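Local coordinates for protein glutamate receptor 1 (Adineta vaga, PDB 4IO2) that binds L-glutamate through the two-lobed extracellular ligand-binding domain that makes up this chain, and probably couples that binding to opening of a membrane ion channel, at residues N105-L110 with E200-S205; I15-F20 with I181-Y186; I95-N100 with I209-E214. All coordinates share one frame; numbering follows the deposited sequence. Where two conformers were deposited one is given.

Contact 1: N105-L110 with E200-S205; sequences NSMRIL and EDFDKS
Met107 sets its CB over one face of the Phe202 ring in the tightly packed heart of this antiparallel pairing. Met107 CB is 3.9 Å from the Phe202 ring centroid and 22° off the normal, a CH-pi contact, while the chain bends back at SD so that CE reaches Phe202 CE2 at 3.6 Å. Phe202 holds CG between its backbone N and carbonyl carbon (chi1 61°), which folds the ring back against strand 105-110; Ile109 CG1 meets its CE1, and Phe178 and Tyr144 pack against it too. Two backbone bonds fasten the same pair, Met107 N to Phe202 O (2.8 Å, almost straight) and Phe202 N to Met107 O (3.0 Å). Replacing Phe202 with an alanine is likely to leave a gap beside Met107 CB and Ile109 CG1 and to remove one support of the methionine chain. A beta bulge at Asp203 and Lys204, facing Ser106, shifts the register by one before Asn105 pairs with Ser205, whose N bonds Asn105 O at 2.8 Å. The outer side is looser and wetter: the salt bridge from Arg108 NE to Asp201 OD1 (3.6 Å) is long and doubtful, its oxygen well out of the guanidinium plane and Asp201 having a second conformer, and a water links Arg108 NE, Ile109 N and Glu200 O. In the type II periplasmic-binding-protein fold these strands connect the two lobes. At the ligand end Asn105 ND2 donates to Ser205 OG (3.2 Å) and to Asp180 OD1, which suggests a second-shell amide that probably helps to position Asp180, a glutamate-binding residue.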
loop_
_atom_site.group_PDB
_atom_site.type_symbol
_atom_site.label_atom_id
_atom_site.label_comp_id
_atom_site.label_asym_id
_atom_site.label_seq_id
_atom_site.Cartn_x
_atom_site.Cartn_y
_atom_site.Cartn_z
ATOM N N ASN A 105 1.456 -6.236 -1.802
ATOM C CA ASN A 105 2.126 -7.525 -1.772
ATOM C C ASN A 105 1.722 -8.261 -0.535
ATOM O O ASN A 105 1.253 -7.672 0.450
ATOM C CB ASN A 105 3.668 -7.349 -1.794
ATOM C CG ASN A 105 4.407 -8.672 -1.892
ATOM O OD1 ASN A 105 4.178 -9.451 -2.805
ATOM N ND2 ASN A 105 5.303 -8.929 -0.939
ATOM N N SER A 106 1.942 -9.565 -0.597
ATOM C CA SER A 106 1.828 -10.457 0.555
ATOM C C SER A 106 2.550 -11.741 0.124
ATOM O O SER A 106 2.974 -11.879 -1.039
ATOM C CB SER A 106 0.382 -10.735 0.915
ATOM O OG SER A 106 -0.268 -11.307 -0.207
ATOM N N MET A 107 2.758 -12.640 1.068
ATOM C CA MET A 107 3.439 -13.905 0.777
ATOM C C MET A 107 2.491 -15.065 0.895
ATOM O O MET A 107 1.465 -14.978 1.577
ATOM C CB MET A 107 4.672 -14.149 1.676
ATOM C CG MET A 107 5.736 -13.097 1.515
ATOM S SD MET A 107 7.266 -13.535 2.376
ATOM C CE MET A 107 6.868 -13.105 4.046
ATOM N N ARG A 108 2.834 -16.131 0.172
ATOM C CA ARG A 108 2.155 -17.405 0.265
ATOM C C ARG A 108 3.120 -18.518 0.517
ATOM O O ARG A 108 4.304 -18.388 0.296
ATOM C CB ARG A 108 1.304 -17.687 -0.970
ATOM C CG ARG A 108 0.135 -16.656 -1.044
ATOM C CD ARG A 108 -1.122 -17.112 -1.629
ATOM N NE ARG A 108 -1.663 -18.275 -0.959
ATOM C CZ ARG A 108 -2.547 -19.044 -1.553
ATOM N NH1 ARG A 108 -2.910 -18.746 -2.813
ATOM N NH2 ARG A 108 -3.010 -20.113 -0.926
ATOM N N ILE A 109 2.594 -19.611 1.062
ATOM C CA ILE A 109 3.347 -20.825 1.197
ATOM C C ILE A 109 3.352 -21.613 -0.131
ATOM O O ILE A 109 2.292 -21.890 -0.686
ATOM C CB ILE A 109 2.763 -21.681 2.313
ATOM C CG1 ILE A 109 2.803 -20.930 3.658
ATOM C CG2 ILE A 109 3.529 -23.017 2.385
ATOM C CD1 ILE A 109 1.952 -21.532 4.771
ATOM N N LEU A 110 4.558 -21.948 -0.608
ATOM C CA LEU A 110 4.823 -22.714 -1.859
ATOM C C LEU A 110 5.187 -24.142 -1.468
ATOM O O LEU A 110 6.004 -24.349 -0.592
ATOM C CB LEU A 110 6.000 -22.068 -2.617
ATOM C CG LEU A 110 6.415 -22.720 -3.946
ATOM C CD1 LEU A 110 5.362 -22.556 -4.981
ATOM C CD2 LEU A 110 7.756 -22.119 -4.472
ATOM N N GLU A 200 -3.626 -19.010 3.975
ATOM C CA GLU A 200 -3.930 -17.598 3.823
ATOM C C GLU A 200 -2.676 -16.829 3.475
ATOM O O GLU A 200 -1.557 -17.217 3.793
ATOM C CB GLU A 200 -4.509 -17.050 5.120
ATOM C CG GLU A 200 -5.798 -17.725 5.566
ATOM C CD GLU A 200 -6.222 -17.261 6.935
ATOM O OE1 GLU A 200 -5.752 -16.174 7.354
ATOM O OE2 GLU A 200 -7.010 -17.985 7.594
ATOM N N ASP A 201 -2.892 -15.696 2.834
ATOM C CA ASP A 201 -1.827 -14.741 2.582
ATOM C C ASP A 201 -1.257 -14.296 3.937
ATOM O O ASP A 201 -1.969 -14.331 4.963
ATOM C CB ASP A 201 -2.360 -13.535 1.780
ATOM C CG ASP A 201 -3.226 -13.941 0.550
ATOM O OD1 ASP A 201 -3.082 -15.061 0.022
ATOM O OD2 ASP A 201 -4.043 -13.114 0.083
ATOM N N PHE A 202 0.018 -13.904 3.957
ATOM C CA PHE A 202 0.585 -13.337 5.161
ATOM C C PHE A 202 1.617 -12.255 4.832
ATOM O O PHE A 202 2.058 -12.117 3.692
ATOM C CB PHE A 202 1.162 -14.451 6.042
ATOM C CG PHE A 202 2.272 -15.251 5.405
ATOM C CD1 PHE A 202 1.993 -16.285 4.532
ATOM C CD2 PHE A 202 3.609 -14.979 5.681
ATOM C CE1 PHE A 202 3.016 -17.024 3.932
ATOM C CE2 PHE A 202 4.634 -15.720 5.080
ATOM C CZ PHE A 202 4.331 -16.733 4.197
ATOM N N ASP A 203 2.021 -11.506 5.845
ATOM C CA ASP A 203 2.988 -10.418 5.697
ATOM C C ASP A 203 2.584 -9.401 4.638
ATOM O O ASP A 203 3.343 -9.106 3.712
ATOM C CB ASP A 203 4.403 -10.947 5.418
ATOM C CG ASP A 203 5.486 -9.957 5.781
ATOM O OD1 ASP A 203 5.361 -9.285 6.819
ATOM O OD2 ASP A 203 6.441 -9.778 4.994
ATOM N N LYS A 204 1.376 -8.891 4.784
ATOM C CA LYS A 204 0.868 -7.820 3.934
ATOM C C LYS A 204 1.881 -6.699 3.920
ATOM O O LYS A 204 2.361 -6.233 4.982
ATOM C CB LYS A 204 -0.469 -7.297 4.447
ATOM C CG LYS A 204 -1.549 -8.366 4.578
ATOM C CD LYS A 204 -1.492 -9.401 3.482
ATOM C CE LYS A 204 -2.534 -10.505 3.688
ATOM N NZ LYS A 204 -3.060 -10.588 5.075
ATOM N N SER A 205 2.240 -6.280 2.716
ATOM C CA SER A 205 3.341 -5.377 2.534
ATOM C C SER A 205 3.184 -4.626 1.206
ATOM O O SER A 205 2.152 -4.692 0.564
ATOM C CB SER A 205 4.637 -6.223 2.605
ATOM O OG SER A 205 4.584 -7.324 1.684
HETATM O O HOH W 1 -0.284 -18.766 1.918
#

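Contact 2: I15-F20 with I181-Y186; sequences IESVPF and IGTAEY
Thr183 is the first residue along helix segment 181-186 to press on loop 15-20, and it does so through its methyl. CG2 lies anti to the carbonyl carbon of Thr183 while OG1 takes the place between backbone N and carbonyl carbon (chi1 52°); the methyl thereby faces the loop. Thr183 CG2 comes to 3.4 Å from Val18 O and meets the Phe20 ring at its edge, 3.7 Å from Phe20 CD2. Ser17 OG also lies near this methyl, but its hydrogen bond goes to Asp85, a glutamate-binding residue. The loop and the helix belong to opposite lobes of the clamshell, consistent with an interlobe contact beside the agonist cleft in its glutamate-bound state. One helical turn on, Tyr186 stands with CG anti to its backbone N (chi1 180°) and offers a ring face to Pro19, the residue after a cis peptide bond. Pro19 CG sits 4.0 Å from the Tyr186 ring centroid, 14° off the normal, a CH-pi contact. The pyrrolidine slides across this face: Pro19 CD touches Tyr186 CG at 3.8 Å, whereas Pro19 CB lies toward the hydroxyl end, 4.0 Å from Tyr186 CZ.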
loop_
_atom_site.group_PDB
_atom_site.type_symbol
_atom_site.label_atom_id
_atom_site.label_comp_id
_atom_site.label_asym_id
_atom_site.label_seq_id
_atom_site.Cartn_x
_atom_site.Cartn_y
_atom_site.Cartn_z
ATOM N N ILE A 15 16.503 -6.390 -11.131
ATOM C CA ILE A 15 16.878 -7.724 -10.641
ATOM C C ILE A 15 15.964 -8.770 -11.278
ATOM O O ILE A 15 14.753 -8.603 -11.366
ATOM C CB ILE A 15 16.839 -7.751 -9.089
ATOM C CG1 ILE A 15 17.267 -9.093 -8.532
ATOM C CG2 ILE A 15 15.475 -7.332 -8.504
ATOM C CD1 ILE A 15 17.547 -9.092 -7.035
ATOM N N GLU A 16 16.558 -9.847 -11.765
ATOM C CA GLU A 16 15.802 -10.860 -12.477
ATOM C C GLU A 16 14.690 -11.451 -11.604
ATOM O O GLU A 16 14.942 -11.933 -10.503
ATOM C CB GLU A 16 16.752 -11.966 -12.984
ATOM C CG GLU A 16 16.055 -13.036 -13.824
ATOM C CD GLU A 16 16.972 -14.057 -14.447
ATOM O OE1 GLU A 16 18.201 -13.955 -14.261
ATOM O OE2 GLU A 16 16.460 -14.986 -15.131
ATOM N N SER A 17 13.481 -11.494 -12.160
ATOM C CA SER A 17 12.321 -12.071 -11.487
ATOM C C SER A 17 11.174 -12.071 -12.490
ATOM O O SER A 17 10.602 -11.018 -12.756
ATOM C CB SER A 17 11.914 -11.245 -10.288
ATOM O OG SER A 17 10.848 -11.892 -9.641
ATOM N N VAL A 18 10.843 -13.218 -13.077
ATOM C CA VAL A 18 9.772 -13.267 -14.035
ATOM C C VAL A 18 8.445 -13.075 -13.369
ATOM O O VAL A 18 8.197 -13.636 -12.318
ATOM C CB VAL A 18 9.785 -14.554 -14.919
ATOM C CG1 VAL A 18 11.116 -14.723 -15.592
ATOM C CG2 VAL A 18 9.452 -15.856 -14.122
ATOM N N PRO A 19 7.535 -12.282 -13.989
ATOM C CA PRO A 19 7.569 -11.494 -15.230
ATOM C C PRO A 19 7.803 -9.990 -14.978
ATOM O O PRO A 19 7.454 -9.165 -15.826
ATOM C CB PRO A 19 6.178 -11.752 -15.790
ATOM C CG PRO A 19 5.327 -11.627 -14.515
ATOM C CD PRO A 19 6.172 -12.262 -13.418
ATOM N N PHE A 20 8.387 -9.641 -13.828
ATOM C CA PHE A 20 8.814 -8.273 -13.552
ATOM C C PHE A 20 9.988 -7.886 -14.434
ATOM O O PHE A 20 9.916 -6.860 -15.155
ATOM C CB PHE A 20 9.175 -8.115 -12.077
ATOM C CG PHE A 20 7.974 -7.909 -11.157
ATOM C CD1 PHE A 20 7.227 -6.753 -11.249
ATOM C CD2 PHE A 20 7.574 -8.888 -10.272
ATOM C CE1 PHE A 20 6.127 -6.546 -10.404
ATOM C CE2 PHE A 20 6.478 -8.710 -9.421
ATOM C CZ PHE A 20 5.762 -7.536 -9.501
ATOM N N ILE A 181 3.208 -13.251 -3.488
ATOM C CA ILE A 181 2.031 -13.806 -4.138
ATOM C C ILE A 181 1.995 -13.585 -5.645
ATOM O O ILE A 181 1.555 -14.477 -6.382
ATOM C CB ILE A 181 0.726 -13.253 -3.477
ATOM C CG1 ILE A 181 -0.512 -13.981 -3.982
ATOM C CG2 ILE A 181 0.600 -11.713 -3.637
ATOM C CD1 ILE A 181 -1.766 -13.605 -3.175
ATOM N N GLY A 182 2.385 -12.424 -6.135
ATOM C CA GLY A 182 2.257 -12.197 -7.574
ATOM C C GLY A 182 3.118 -13.084 -8.438
ATOM O O GLY A 182 2.638 -13.728 -9.359
ATOM N N THR A 183 4.397 -13.165 -8.108
ATOM C CA THR A 183 5.288 -14.073 -8.822
ATOM C C THR A 183 4.996 -15.564 -8.484
ATOM O O THR A 183 5.190 -16.430 -9.343
ATOM C CB THR A 183 6.778 -13.731 -8.563
ATOM O OG1 THR A 183 7.029 -13.652 -7.139
ATOM C CG2 THR A 183 7.158 -12.415 -9.273
ATOM N N ALA A 184 4.546 -15.863 -7.257
ATOM C CA ALA A 184 4.224 -17.255 -6.892
ATOM C C ALA A 184 3.070 -17.744 -7.772
ATOM O O ALA A 184 3.102 -18.861 -8.283
ATOM C CB ALA A 184 3.816 -17.340 -5.417
ATOM N N GLU A 185 2.050 -16.904 -7.944
ATOM C CA GLU A 185 0.925 -17.267 -8.813
ATOM C C GLU A 185 1.434 -17.427 -10.249
ATOM O O GLU A 185 1.070 -18.367 -10.952
ATOM C CB GLU A 185 -0.121 -16.158 -8.797
ATOM C CG GLU A 185 -0.976 -16.125 -7.541
ATOM C CD GLU A 185 -1.904 -14.892 -7.479
ATOM O OE1 GLU A 185 -1.814 -13.974 -8.361
ATOM O OE2 GLU A 185 -2.758 -14.845 -6.553
ATOM N N TYR A 186 2.235 -16.482 -10.728
ATOM C CA TYR A 186 2.703 -16.564 -12.096
ATOM C C TYR A 186 3.440 -17.879 -12.346
ATOM O O TYR A 186 3.185 -18.567 -13.345
ATOM C CB TYR A 186 3.595 -15.366 -12.432
ATOM C CG TYR A 186 4.108 -15.411 -13.847
ATOM C CD1 TYR A 186 3.338 -14.953 -14.911
ATOM C CD2 TYR A 186 5.361 -15.909 -14.121
ATOM C CE1 TYR A 186 3.813 -15.039 -16.224
ATOM C CE2 TYR A 186 5.830 -16.014 -15.410
ATOM C CZ TYR A 186 5.074 -15.580 -16.449
ATOM O OH TYR A 186 5.603 -15.679 -17.737
#

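Contact 3: I95-N100 with I209-E214; sequences IVAFSN and IVTPKE
Val210 places its two methyls between Val96 and Phe98 where strands 97-98 and 210-211 form a short antiparallel ladder in the first lobe of the type II periplasmic-binding-protein fold, the lobe that carries helices 67-75 and 218-230. With CG1 of Val210 anti to its backbone N (chi1 -175°), that branch reaches Val96 CG2 at 3.7 Å, and Val210 CG2 is left to run alongside the Phe98 side chain, touching Phe98 CE2 at 3.8 Å. Phe98 and Val210 form the non-hydrogen-bonded pair and point the same way; the Phe98 side chain lies near Arg92, a residue of the glutamate site. Ala97 and Thr211 form the hydrogen-bonded pair on the other face of the ladder; Thr211 N donates to Ala97 O (2.9 Å) with a nearly straight N-H, from above the carbonyl plane, and Ala97 CB lies beside Thr211 OG1. Ser99 extends the grip by one residue: its N donates to Ile209 O in the carbonyl plane. Ser99 OG, held between backbone N and carbonyl carbon (chi1 75°), turns back to accept from Ile209 N at 2.9 Å while donating to the backbone O of Asn100. The hydroxyl therefore does the work of a strand carbonyl and also presses on Ile209 CB. At the outer end Lys213 lays its aliphatic chain along the backbone, CG 3.6 Å from Val96 C; a bend at chi3 (-73°) then carries NZ to Glu94 O. Glu214 OE1 bonds Gly1 N of the second subunit. Beyond the ladder a water donates to Ile95 O (2.8 Å) and accepts from Lys213 N (2.9 Å).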
loop_
_atom_site.group_PDB
_atom_site.type_symbol
_atom_site.label_atom_id
_atom_site.label_comp_id
_atom_site.label_asym_id
_atom_site.label_seq_id
_atom_site.Cartn_x
_atom_site.Cartn_y
_atom_site.Cartn_z
ATOM N N ILE A 95 18.318 2.274 5.924
ATOM C CA ILE A 95 19.473 2.575 5.076
ATOM C C ILE A 95 19.158 3.193 3.716
ATOM O O ILE A 95 20.053 3.763 3.079
ATOM C CB ILE A 95 20.422 1.350 4.922
ATOM C CG1 ILE A 95 19.716 0.166 4.293
ATOM C CG2 ILE A 95 21.075 1.044 6.271
ATOM C CD1 ILE A 95 20.640 -0.916 3.762
ATOM N N VAL A 96 17.914 3.067 3.266
ATOM C CA VAL A 96 17.459 3.652 2.010
ATOM C C VAL A 96 16.075 4.224 2.230
ATOM O O VAL A 96 15.372 3.874 3.210
ATOM C CB VAL A 96 17.386 2.617 0.864
ATOM C CG1 VAL A 96 18.777 2.060 0.515
ATOM C CG2 VAL A 96 16.412 1.471 1.154
ATOM N N ALA A 97 15.627 5.058 1.291
ATOM C CA ALA A 97 14.213 5.446 1.238
ATOM C C ALA A 97 13.477 4.646 0.181
ATOM O O ALA A 97 14.075 3.978 -0.665
ATOM C CB ALA A 97 14.040 6.976 1.041
ATOM N N PHE A 98 12.146 4.703 0.244
ATOM C CA PHE A 98 11.326 4.070 -0.764
ATOM C C PHE A 98 10.325 5.064 -1.291
ATOM O O PHE A 98 9.772 5.869 -0.547
ATOM C CB PHE A 98 10.590 2.866 -0.188
ATOM C CG PHE A 98 11.469 1.703 0.167
ATOM C CD1 PHE A 98 12.003 1.577 1.434
ATOM C CD2 PHE A 98 11.709 0.704 -0.755
ATOM C CE1 PHE A 98 12.743 0.467 1.776
ATOM C CE2 PHE A 98 12.426 -0.398 -0.420
ATOM C CZ PHE A 98 12.974 -0.515 0.830
ATOM N N SER A 99 10.045 4.967 -2.572
ATOM C CA SER A 99 8.959 5.700 -3.185
ATOM C C SER A 99 7.614 5.244 -2.646
ATOM O O SER A 99 7.489 4.225 -1.998
ATOM C CB SER A 99 8.970 5.485 -4.703
ATOM O OG SER A 99 8.477 4.202 -5.079
ATOM N N ASN A 100 6.575 5.997 -2.968
ATOM C CA ASN A 100 5.225 5.521 -2.751
ATOM C C ASN A 100 5.111 4.191 -3.468
ATOM O O ASN A 100 5.776 3.930 -4.482
ATOM C CB ASN A 100 4.209 6.543 -3.276
ATOM C CG ASN A 100 4.222 7.803 -2.473
ATOM O OD1 ASN A 100 4.571 8.860 -2.968
ATOM N ND2 ASN A 100 3.858 7.697 -1.203
ATOM N N ILE A 209 9.945 1.687 -5.077
ATOM C CA ILE A 209 11.208 1.994 -5.748
ATOM C C ILE A 209 12.216 2.439 -4.680
ATOM O O ILE A 209 11.915 3.287 -3.865
ATOM C CB ILE A 209 11.004 3.061 -6.845
ATOM C CG1 ILE A 209 10.112 2.455 -7.932
ATOM C CG2 ILE A 209 12.360 3.488 -7.411
ATOM C CD1 ILE A 209 9.805 3.418 -9.071
ATOM N N VAL A 210 13.397 1.842 -4.686
ATOM C CA VAL A 210 14.435 2.177 -3.732
ATOM C C VAL A 210 15.137 3.427 -4.196
ATOM O O VAL A 210 15.532 3.522 -5.352
ATOM C CB VAL A 210 15.469 1.031 -3.613
ATOM C CG1 VAL A 210 16.468 1.359 -2.523
ATOM C CG2 VAL A 210 14.815 -0.302 -3.340
ATOM N N THR A 211 15.337 4.368 -3.286
ATOM C CA THR A 211 16.066 5.608 -3.564
ATOM C C THR A 211 17.022 5.886 -2.410
ATOM O O THR A 211 16.875 5.349 -1.327
ATOM C CB THR A 211 15.131 6.832 -3.756
ATOM O OG1 THR A 211 14.685 7.322 -2.503
ATOM C CG2 THR A 211 13.922 6.512 -4.603
ATOM N N PRO A 212 17.951 6.808 -2.614
ATOM C CA PRO A 212 18.748 7.228 -1.473
ATOM C C PRO A 212 17.884 7.880 -0.407
ATOM O O PRO A 212 16.857 8.466 -0.753
ATOM C CB PRO A 212 19.728 8.255 -2.083
ATOM C CG PRO A 212 19.798 7.871 -3.532
ATOM C CD PRO A 212 18.407 7.420 -3.874
ATOM N N LYS A 213 18.336 7.859 0.844
ATOM C CA LYS A 213 17.675 8.658 1.849
ATOM C C LYS A 213 17.835 10.138 1.520
ATOM O O LYS A 213 18.832 10.555 0.932
ATOM C CB LYS A 213 18.270 8.355 3.219
ATOM C CG LYS A 213 17.877 6.962 3.710
ATOM C CD LYS A 213 18.238 6.791 5.163
ATOM C CE LYS A 213 19.710 6.644 5.366
ATOM N NZ LYS A 213 20.000 6.445 6.830
ATOM N N GLU A 214 16.830 10.918 1.883
ATOM C CA GLU A 214 16.864 12.376 1.690
ATOM C C GLU A 214 17.152 12.791 0.239
ATOM O O GLU A 214 17.905 13.721 -0.007
ATOM C CB GLU A 214 17.851 13.027 2.676
ATOM C CG GLU A 214 17.443 12.770 4.116
ATOM C CD GLU A 214 18.452 13.223 5.116
ATOM O OE1 GLU A 214 19.136 14.237 4.838
ATOM O OE2 GLU A 214 18.547 12.568 6.185
HETATM O O HOH W 2 20.435 5.906 1.270
#

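Strand 200-211 joins contacts 1 and 3: it pairs first with strand 103-112 and, at its far end, with strand 97-98 of the same antiparallel sheet, their centres 23 Å apart. Along the chain the order is 15-20, 95-100, 105-110, 181-186, 200-205, 209-214, so both segments of contact 1 fall between those of contact 3, while contact 2 crosses both. Contacts 1 and 2 lie 14 Å apart by centres and touch where Ile181, at the start of helix 181-190, meets strand 103-112; contacts 2 and 3 do not touch. Interlobe strands and the helix-to-loop contact between lobes lie beside the glutamate pocket, contact 3 further off within one lobe, consistent with a clamshell closing on its agonist.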